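Local coordinates for protein type II restriction enzyme NlaIV (Neisseria lactamica, PDB 6QM2) that recognises the double-stranded DNA sequence 5'-GGNNCC-3' and cuts it in the middle to leave blunt ends with 5'-phosphates, at residues L89-F94 against L126-D131; N97-F102 against P174-S179; D106-S111 against N205-H210. All coordinates share one frame; numbering follows the deposited sequence.

Interaction 1: L89-F94 against L126-D131; sequences LEVKAF and LIFGYD. With K (potassium ion), chain C.
Lys92 O takes the N-H of Phe128 at 2.8 Å, and a second, weaker contact comes from the CA-H of Ile127. This oxygen lies in a parallel strand pair in the mixed sheet of a PD-(D/E)XK nuclease. Glu90, Val91 and Lys92 fit the second half of that family motif, and Pro75 and Asp76 fit the first. Five backbone bonds join the strands, and the two segments run 16° apart. Leu126 O is used twice in the same way, by the N-H of Lys92 at 3.0 Å and by the CA-H of Val91.

Side chains alternate between the two faces. On one face Val91 CG1 lies 3.8 Å from Phe128 CE1, and Ala93 CB meets the edge of the Tyr130 ring. Helix 44-60 covers this side through Leu54, Ile50 and Val46. On the other face the Phe94 ring leans across the neighbouring strand, because CG stands between the backbone N and the carbonyl carbon (chi1 70°). One ring face lies over Gly129 CA. Phe94 CE1, at the ring edge, lies 3.7 Å from Ile127 CG2.

The charged ends of Glu90 and Lys92 turn off from the partner strand. Lys92 NZ bonds to Asp103 O and makes only a long salt bridge to Glu90 OE2 (3.8 Å). Glu90 OE2 also meets a potassium ion at 3.3 Å, which Ile104 O and a water bind too.

Interaction 2: N97-F102 against P174-S179; sequences NASPGF and PGVWYS
Pro100 fits into a hydrophobic corner made by Pro174, Val176, Trp177 and Tyr178. Its CG lies 3.7 Å from Trp177 CZ3 and 4.0 Å from Tyr178 CE2. Its CD comes to 3.6 Å from Tyr178 OH. Its CB meets Pro174 CG at 4.1 Å. The tight part of the contact continues at Phe102. There Pro174 CG sits over one face of the Phe102 ring in a CH-pi contact, 4.1 Å from the ring centroid. The edge of the same ring points at the indole, with CZ 3.9 Å from Trp177 CH2. With chi1 at 63° the Phe102 ring folds back over its own backbone, towards Pro174 and Trp177.

The other end is looser. Ala98 and Ser99 are exposed, and they touch the partner loop lightly. Ser99 OG lies 3.9 Å from Val176 CG2, a van der Waals approach. The two segments meet by packing alone.

Both are loops. Segment 97-102 follows strand 88-95, and segment 174-179 follows strand 168-172. Phe102 and Trp177 both rest on Ile127 of strand 124-132, while Trp144 of strand 138-147 meets Trp177 edge-to-face.

Interaction 3: D106-S111 against N205-H210; sequences DFKMYS and NPATRH
Asn205 forms an Asx turn where the chain leaves helix 191-204, and its amide packs against Phe107 at the start of helix 107-116. The turn is closed by Asn205 OD1, which accepts from Ala207 N at 3.0 Å. The donor sits well above the carbonyl plane. The other end of the amide, ND2, lies 3.7 Å from Phe107 CD2. The two side chains run antiparallel alongside each other, and the ring and amide planes are turned 46° apart.

Thr208 makes the second meeting point. Its OG1 lies in the plane of the Phe107 ring, at the edge, 3.7 Å from CE2. With chi1 at 60° for OG1, the methyl CG2 stands anti to the carbonyl carbon, which turns it to Lys108, 4.0 Å from CB. The aliphatic part of Lys108 runs past this methyl, so its CB, CG and CD all come near it. Ser111 CB lies over one face of the Phe107 ring, near its rim. Ile198, Thr201 and Val202 of helix 191-204 also touch that ring.

The Asp106 carboxylate and the Thr208 hydroxyl have partners on their own side of the contact. Asp106 is the N-cap of helix 107-116, and its OD2 accepts from Met109 N at 3.3 Å. Thr208 OG1 bonds to Val202 O. The join therefore rests on van der Waals contact, with the Thr208 hydroxyl beside the ring edge and the Asn205 amide against the ring, neither bonded across.

Interactions 1 and 2 touch, with centres about 11 Å apart. Phe94 CZ lies 3.5 Å from Tyr178 CE2, and Ile127 CD1 lies 3.6 Å from Trp177 CZ2. The loops of interaction 2 thus cover the sheet face that carries Phe94 and Ile127. Interaction 3 stands apart, its centre about 26 Å from that of interaction 1 and 24 Å from that of interaction 2. The chain connects 97-102 to 106-111 through residues 103-105, which include Asp103 and Ile104. The Glu90 side chain binds potassium and is about 5 Å from a bound sodium ion. Glu90 and Lys92 fit the PD-(D/E)XK motif, so interaction 1 probably lies at the catalytic centre. The Phe102 and Phe107 side chains are about 8 and 12 Å from the potassium ion.

Interaction 1: L89-F94 against L126-D131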
loop_
_atom_site.group_PDB
_atom_site.type_symbol
_atom_site.label_atom_id
_atom_site.label_comp_id
_atom_site.label_asym_id
_atom_site.label_seq_id
_atom_site.Cartn_x
_atom_site.Cartn_y
_atom_site.Cartn_z
ATOM N N LEU A 89 -1.938 20.529 15.326
ATOM C CA LEU A 89 -1.170 20.341 14.092
ATOM C C LEU A 89 -1.662 19.130 13.291
ATOM O O LEU A 89 -1.750 18.023 13.825
ATOM C CB LEU A 89 0.310 20.163 14.433
ATOM C CG LEU A 89 1.304 20.048 13.270
ATOM C CD1 LEU A 89 1.263 21.283 12.381
ATOM C CD2 LEU A 89 2.708 19.808 13.803
ATOM N N GLU A 90 -1.979 19.359 12.015
ATOM C CA GLU A 90 -2.286 18.296 11.049
ATOM C C GLU A 90 -1.139 18.246 10.036
ATOM O O GLU A 90 -0.758 19.280 9.482
ATOM C CB GLU A 90 -3.616 18.589 10.335
ATOM C CG GLU A 90 -4.079 17.530 9.329
ATOM C CD GLU A 90 -4.738 16.305 9.947
ATOM O OE1 GLU A 90 -4.826 16.209 11.186
ATOM O OE2 GLU A 90 -5.179 15.422 9.174
ATOM N N VAL A 91 -0.592 17.051 9.805
ATOM C CA VAL A 91 0.438 16.845 8.784
ATOM C C VAL A 91 -0.195 16.246 7.535
ATOM O O VAL A 91 -0.941 15.267 7.623
ATOM C CB VAL A 91 1.560 15.907 9.266
ATOM C CG1 VAL A 91 2.628 15.739 8.184
ATOM C CG2 VAL A 91 2.175 16.441 10.550
ATOM N N LYS A 92 0.122 16.842 6.384
ATOM C CA LYS A 92 -0.345 16.382 5.077
ATOM C C LYS A 92 0.826 16.267 4.110
ATOM O O LYS A 92 1.788 17.036 4.183
ATOM C CB LYS A 92 -1.386 17.352 4.507
ATOM C CG LYS A 92 -2.697 17.400 5.276
ATOM C CD LYS A 92 -3.347 16.032 5.316
ATOM C CE LYS A 92 -4.810 16.088 5.699
ATOM N NZ LYS A 92 -5.402 14.746 5.474
ATOM N N ALA A 93 0.735 15.295 3.206
ATOM C CA ALA A 93 1.765 15.071 2.199
ATOM C C ALA A 93 1.132 14.693 0.868
ATOM O O ALA A 93 0.151 13.941 0.825
ATOM C CB ALA A 93 2.725 13.990 2.658
ATOM N N PHE A 94 1.692 15.236 -0.211
ATOM C CA PHE A 94 1.283 14.885 -1.566
ATOM C C PHE A 94 2.470 14.969 -2.519
ATOM O O PHE A 94 3.393 15.762 -2.307
ATOM C CB PHE A 94 0.135 15.787 -2.043
ATOM C CG PHE A 94 0.539 17.216 -2.311
ATOM C CD1 PHE A 94 0.759 18.099 -1.263
ATOM C CD2 PHE A 94 0.686 17.682 -3.614
ATOM C CE1 PHE A 94 1.124 19.417 -1.506
ATOM C CE2 PHE A 94 1.050 18.999 -3.863
ATOM C CZ PHE A 94 1.270 19.868 -2.807
ATOM N N LEU A 126 0.539 21.507 8.341
ATOM C CA LEU A 126 1.914 21.445 7.850
ATOM C C LEU A 126 1.915 20.511 6.648
ATOM O O LEU A 126 1.769 19.297 6.806
ATOM C CB LEU A 126 2.866 20.936 8.938
ATOM C CG LEU A 126 4.362 20.874 8.597
ATOM C CD1 LEU A 126 4.931 22.266 8.367
ATOM C CD2 LEU A 126 5.126 20.156 9.701
ATOM N N ILE A 127 2.076 21.079 5.453
ATOM C CA ILE A 127 1.915 20.334 4.201
ATOM C C ILE A 127 3.256 20.135 3.486
ATOM O O ILE A 127 3.888 21.106 3.081
ATOM C CB ILE A 127 0.924 21.040 3.248
ATOM C CG1 ILE A 127 -0.377 21.398 3.985
ATOM C CG2 ILE A 127 0.616 20.147 2.051
ATOM C CD1 ILE A 127 -1.334 22.254 3.182
ATOM N N PHE A 128 3.659 18.875 3.314
ATOM C CA PHE A 128 4.881 18.517 2.579
ATOM C C PHE A 128 4.568 18.202 1.113
ATOM O O PHE A 128 3.899 17.207 0.823
ATOM C CB PHE A 128 5.544 17.282 3.199
ATOM C CG PHE A 128 6.072 17.498 4.587
ATOM C CD1 PHE A 128 5.220 17.454 5.685
ATOM C CD2 PHE A 128 7.430 17.705 4.802
ATOM C CE1 PHE A 128 5.710 17.639 6.969
ATOM C CE2 PHE A 128 7.925 17.889 6.083
ATOM C CZ PHE A 128 7.064 17.855 7.168
ATOM N N GLY A 129 5.050 19.042 0.199
ATOM C CA GLY A 129 5.028 18.736 -1.235
ATOM C C GLY A 129 6.275 17.953 -1.608
ATOM O O GLY A 129 7.316 18.548 -1.884
ATOM N N TYR A 130 6.173 16.622 -1.614
ATOM C CA TYR A 130 7.338 15.745 -1.819
ATOM C C TYR A 130 7.516 15.301 -3.272
ATOM O O TYR A 130 6.630 15.491 -4.107
ATOM C CB TYR A 130 7.276 14.524 -0.889
ATOM C CG TYR A 130 6.225 13.482 -1.226
ATOM C CD1 TYR A 130 6.485 12.473 -2.152
ATOM C CD2 TYR A 130 4.985 13.483 -0.591
ATOM C CE1 TYR A 130 5.531 11.511 -2.455
ATOM C CE2 TYR A 130 4.026 12.523 -0.884
ATOM C CZ TYR A 130 4.304 11.540 -1.818
ATOM O OH TYR A 130 3.361 10.585 -2.112
ATOM N N ASP A 131 8.679 14.709 -3.547
ATOM C CA ASP A 131 9.021 14.160 -4.868
ATOM C C ASP A 131 9.981 12.984 -4.704
ATOM O O ASP A 131 10.908 13.058 -3.897
ATOM C CB ASP A 131 9.669 15.246 -5.740
ATOM C CG ASP A 131 9.915 14.790 -7.176
ATOM O OD1 ASP A 131 10.850 13.991 -7.409
ATOM O OD2 ASP A 131 9.185 15.253 -8.078
HETATM K K K C . -7.952 13.837 8.304
HETATM O O HOH W 1 -9.762 12.538 6.114
#

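Interaction 2: N97-F102 against P174-S179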
loop_
_atom_site.group_PDB
_atom_site.type_symbol
_atom_site.label_atom_id
_atom_site.label_comp_id
_atom_site.label_asym_id
_atom_site.label_seq_id
_atom_site.Cartn_x
_atom_site.Cartn_y
_atom_site.Cartn_z
ATOM N N ASN A 97 4.413 16.650 -8.145
ATOM C CA ASN A 97 4.228 16.628 -9.611
ATOM C C ASN A 97 2.754 16.712 -10.031
ATOM O O ASN A 97 2.445 17.300 -11.070
ATOM C CB ASN A 97 4.871 15.386 -10.248
ATOM C CG ASN A 97 6.334 15.219 -9.873
ATOM O OD1 ASN A 97 6.757 14.142 -9.449
ATOM N ND2 ASN A 97 7.112 16.288 -10.014
ATOM N N ALA A 98 1.864 16.124 -9.227
ATOM C CA ALA A 98 0.412 16.201 -9.439
ATOM C C ALA A 98 -0.268 17.092 -8.391
ATOM O O ALA A 98 0.373 17.554 -7.446
ATOM C CB ALA A 98 -0.186 14.803 -9.412
ATOM N N SER A 99 -1.569 17.323 -8.572
ATOM C CA SER A 99 -2.379 18.109 -7.626
ATOM C C SER A 99 -2.539 17.394 -6.277
ATOM O O SER A 99 -2.351 16.177 -6.209
ATOM C CB SER A 99 -3.762 18.405 -8.219
ATOM O OG SER A 99 -3.659 19.318 -9.296
ATOM N N PRO A 100 -2.886 18.143 -5.201
ATOM C CA PRO A 100 -2.968 17.539 -3.860
ATOM C C PRO A 100 -3.987 16.394 -3.732
ATOM O O PRO A 100 -5.183 16.596 -3.951
ATOM C CB PRO A 100 -3.352 18.723 -2.960
ATOM C CG PRO A 100 -2.919 19.930 -3.709
ATOM C CD PRO A 100 -3.156 19.595 -5.146
ATOM N N GLY A 101 -3.487 15.208 -3.380
ATOM C CA GLY A 101 -4.296 13.992 -3.296
ATOM C C GLY A 101 -4.902 13.694 -1.934
ATOM O O GLY A 101 -5.694 12.756 -1.805
ATOM N N PHE A 102 -4.528 14.473 -0.918
ATOM C CA PHE A 102 -5.047 14.275 0.443
ATOM C C PHE A 102 -6.471 14.803 0.587
ATOM O O PHE A 102 -6.926 15.622 -0.211
ATOM C CB PHE A 102 -4.122 14.892 1.514
ATOM C CG PHE A 102 -3.970 16.397 1.429
ATOM C CD1 PHE A 102 -4.914 17.248 2.008
ATOM C CD2 PHE A 102 -2.859 16.963 0.807
ATOM C CE1 PHE A 102 -4.763 18.625 1.936
ATOM C CE2 PHE A 102 -2.705 18.341 0.736
ATOM C CZ PHE A 102 -3.656 19.173 1.302
ATOM N N PRO A 174 -9.255 19.438 -1.008
ATOM C CA PRO A 174 -8.472 20.665 -1.089
ATOM C C PRO A 174 -8.407 21.220 -2.502
ATOM O O PRO A 174 -8.547 20.472 -3.465
ATOM C CB PRO A 174 -7.080 20.218 -0.634
ATOM C CG PRO A 174 -7.002 18.795 -1.054
ATOM C CD PRO A 174 -8.393 18.246 -0.902
ATOM N N GLY A 175 -8.197 22.528 -2.608
ATOM C CA GLY A 175 -7.913 23.184 -3.879
ATOM C C GLY A 175 -6.418 23.260 -4.134
ATOM O O GLY A 175 -5.617 22.703 -3.380
ATOM N N VAL A 176 -6.053 23.945 -5.215
ATOM C CA VAL A 176 -4.655 24.186 -5.574
ATOM C C VAL A 176 -4.316 25.629 -5.195
ATOM O O VAL A 176 -4.386 26.552 -6.012
ATOM C CB VAL A 176 -4.389 23.906 -7.068
ATOM C CG1 VAL A 176 -2.911 24.082 -7.383
ATOM C CG2 VAL A 176 -4.842 22.494 -7.428
ATOM N N TRP A 177 -3.969 25.792 -3.924
ATOM C CA TRP A 177 -3.667 27.092 -3.313
ATOM C C TRP A 177 -2.353 27.707 -3.820
ATOM O O TRP A 177 -2.235 28.930 -3.914
ATOM C CB TRP A 177 -3.634 26.952 -1.775
ATOM C CG TRP A 177 -2.474 26.138 -1.255
ATOM C CD1 TRP A 177 -1.237 26.607 -0.921
ATOM C CD2 TRP A 177 -2.435 24.717 -1.036
ATOM N NE1 TRP A 177 -0.435 25.576 -0.508
ATOM C CE2 TRP A 177 -1.142 24.403 -0.567
ATOM C CE3 TRP A 177 -3.369 23.680 -1.186
ATOM C CZ2 TRP A 177 -0.754 23.093 -0.246
ATOM C CZ3 TRP A 177 -2.982 22.376 -0.869
ATOM C CH2 TRP A 177 -1.685 22.098 -0.402
ATOM N N TYR A 178 -1.381 26.848 -4.134
ATOM C CA TYR A 178 -0.017 27.275 -4.504
ATOM C C TYR A 178 0.159 27.850 -5.916
ATOM O O TYR A 178 1.118 28.587 -6.150
ATOM C CB TYR A 178 1.010 26.139 -4.279
ATOM C CG TYR A 178 0.677 24.801 -4.919
ATOM C CD1 TYR A 178 0.827 24.597 -6.294
ATOM C CD2 TYR A 178 0.228 23.728 -4.145
ATOM C CE1 TYR A 178 0.526 23.373 -6.878
ATOM C CE2 TYR A 178 -0.077 22.500 -4.720
ATOM C CZ TYR A 178 0.075 22.325 -6.083
ATOM O OH TYR A 178 -0.225 21.111 -6.655
ATOM N N SER A 179 -0.752 27.517 -6.833
ATOM C CA SER A 179 -0.631 27.906 -8.240
ATOM C C SER A 179 -0.720 29.418 -8.440
ATOM O O SER A 179 -1.660 30.056 -7.957
ATOM C CB SER A 179 -1.718 27.223 -9.077
ATOM O OG SER A 179 -3.015 27.594 -8.641
#

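Interaction 3: D106-S111 against N205-H210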
loop_
_atom_site.group_PDB
_atom_site.type_symbol
_atom_site.label_atom_id
_atom_site.label_comp_id
_atom_site.label_asym_id
_atom_site.label_seq_id
_atom_site.Cartn_x
_atom_site.Cartn_y
_atom_site.Cartn_z
ATOM N N ASP A 106 -14.205 13.854 6.150
ATOM C CA ASP A 106 -15.587 13.547 5.777
ATOM C C ASP A 106 -16.437 14.767 6.098
ATOM O O ASP A 106 -16.332 15.307 7.195
ATOM C CB ASP A 106 -16.115 12.335 6.552
ATOM C CG ASP A 106 -17.591 12.045 6.267
ATOM O OD1 ASP A 106 -17.987 12.051 5.083
ATOM O OD2 ASP A 106 -18.360 11.807 7.223
ATOM N N PHE A 107 -17.256 15.211 5.146
ATOM C CA PHE A 107 -18.066 16.413 5.348
ATOM C C PHE A 107 -19.090 16.267 6.479
ATOM O O PHE A 107 -19.242 17.185 7.288
ATOM C CB PHE A 107 -18.773 16.860 4.062
ATOM C CG PHE A 107 -19.670 18.045 4.267
ATOM C CD1 PHE A 107 -19.142 19.332 4.293
ATOM C CD2 PHE A 107 -21.032 17.872 4.498
ATOM C CE1 PHE A 107 -19.960 20.428 4.516
ATOM C CE2 PHE A 107 -21.855 18.966 4.724
ATOM C CZ PHE A 107 -21.317 20.245 4.734
ATOM N N LYS A 108 -19.797 15.138 6.535
ATOM C CA LYS A 108 -20.818 14.956 7.572
ATOM C C LYS A 108 -20.192 15.057 8.956
ATOM O O LYS A 108 -20.724 15.748 9.821
ATOM C CB LYS A 108 -21.582 13.633 7.422
ATOM C CG LYS A 108 -22.532 13.341 8.588
ATOM C CD LYS A 108 -23.827 12.654 8.171
ATOM C CE LYS A 108 -23.591 11.338 7.440
ATOM N NZ LYS A 108 -24.855 10.566 7.261
ATOM N N MET A 109 -19.066 14.379 9.152
ATOM C CA MET A 109 -18.357 14.418 10.430
ATOM C C MET A 109 -17.854 15.819 10.771
ATOM O O MET A 109 -17.968 16.253 11.918
ATOM C CB MET A 109 -17.181 13.438 10.435
ATOM C CG MET A 109 -17.584 11.978 10.562
ATOM S SD MET A 109 -16.138 10.904 10.502
ATOM C CE MET A 109 -15.476 11.106 12.160
ATOM N N TYR A 110 -17.314 16.512 9.771
ATOM C CA TYR A 110 -16.688 17.830 9.957
ATOM C C TYR A 110 -17.691 18.941 10.212
ATOM O O TYR A 110 -17.416 19.825 11.013
ATOM C CB TYR A 110 -15.806 18.166 8.752
ATOM C CG TYR A 110 -14.859 19.331 8.939
ATOM C CD1 TYR A 110 -13.582 19.139 9.459
ATOM C CD2 TYR A 110 -15.225 20.622 8.560
ATOM C CE1 TYR A 110 -12.702 20.200 9.617
ATOM C CE2 TYR A 110 -14.351 21.690 8.709
ATOM C CZ TYR A 110 -13.091 21.474 9.238
ATOM O OH TYR A 110 -12.224 22.526 9.392
ATOM N N SER A 111 -18.841 18.898 9.542
ATOM C CA SER A 111 -19.912 19.862 9.803
ATOM C C SER A 111 -20.439 19.762 11.246
ATOM O O SER A 111 -20.753 20.788 11.851
ATOM C CB SER A 111 -21.053 19.725 8.780
ATOM O OG SER A 111 -21.527 18.396 8.687
ATOM N N ASN A 205 -26.533 19.352 0.828
ATOM C CA ASN A 205 -26.346 17.912 0.985
ATOM C C ASN A 205 -27.593 17.289 1.619
ATOM O O ASN A 205 -27.899 17.598 2.764
ATOM C CB ASN A 205 -25.113 17.673 1.866
ATOM C CG ASN A 205 -24.787 16.206 2.071
ATOM O OD1 ASN A 205 -25.463 15.311 1.557
ATOM N ND2 ASN A 205 -23.724 15.954 2.828
ATOM N N PRO A 206 -28.307 16.403 0.889
ATOM C CA PRO A 206 -29.492 15.752 1.476
ATOM C C PRO A 206 -29.224 14.980 2.773
ATOM O O PRO A 206 -30.106 14.905 3.626
ATOM C CB PRO A 206 -29.956 14.785 0.375
ATOM C CG PRO A 206 -29.417 15.356 -0.887
ATOM C CD PRO A 206 -28.102 15.980 -0.511
ATOM N N ALA A 207 -28.023 14.419 2.910
ATOM C CA ALA A 207 -27.636 13.664 4.104
ATOM C C ALA A 207 -27.579 14.521 5.373
ATOM O O ALA A 207 -27.985 14.065 6.441
ATOM C CB ALA A 207 -26.297 12.974 3.875
ATOM N N THR A 208 -27.084 15.751 5.253
ATOM C CA THR A 208 -26.938 16.646 6.403
ATOM C C THR A 208 -28.024 17.740 6.485
ATOM O O THR A 208 -27.938 18.635 7.324
ATOM C CB THR A 208 -25.542 17.299 6.394
ATOM O OG1 THR A 208 -25.376 18.058 5.196
ATOM C CG2 THR A 208 -24.454 16.239 6.454
ATOM N N ARG A 209 -29.057 17.655 5.648
ATOM C CA ARG A 209 -30.097 18.692 5.592
ATOM C C ARG A 209 -30.942 18.786 6.868
ATOM O O ARG A 209 -31.435 19.863 7.194
ATOM C CB ARG A 209 -31.009 18.453 4.387
ATOM C CG ARG A 209 -31.982 19.587 4.085
ATOM C CD ARG A 209 -32.657 19.373 2.742
ATOM N NE ARG A 209 -31.695 19.477 1.642
ATOM C CZ ARG A 209 -31.809 18.891 0.447
ATOM N NH1 ARG A 209 -32.860 18.127 0.139
ATOM N NH2 ARG A 209 -30.849 19.067 -0.458
ATOM N N HIS A 210 -31.110 17.664 7.571
ATOM C CA HIS A 210 -31.924 17.608 8.799
ATOM C C HIS A 210 -31.479 18.583 9.899
ATOM O O HIS A 210 -32.318 19.042 10.675
ATOM C CB HIS A 210 -32.006 16.170 9.363
ATOM C CG HIS A 210 -30.687 15.604 9.806
ATOM N ND1 HIS A 210 -29.949 14.736 9.029
ATOM C CD2 HIS A 210 -29.978 15.776 10.949
ATOM C CE1 HIS A 210 -28.841 14.405 9.669
ATOM N NE2 HIS A 210 -28.833 15.024 10.835
#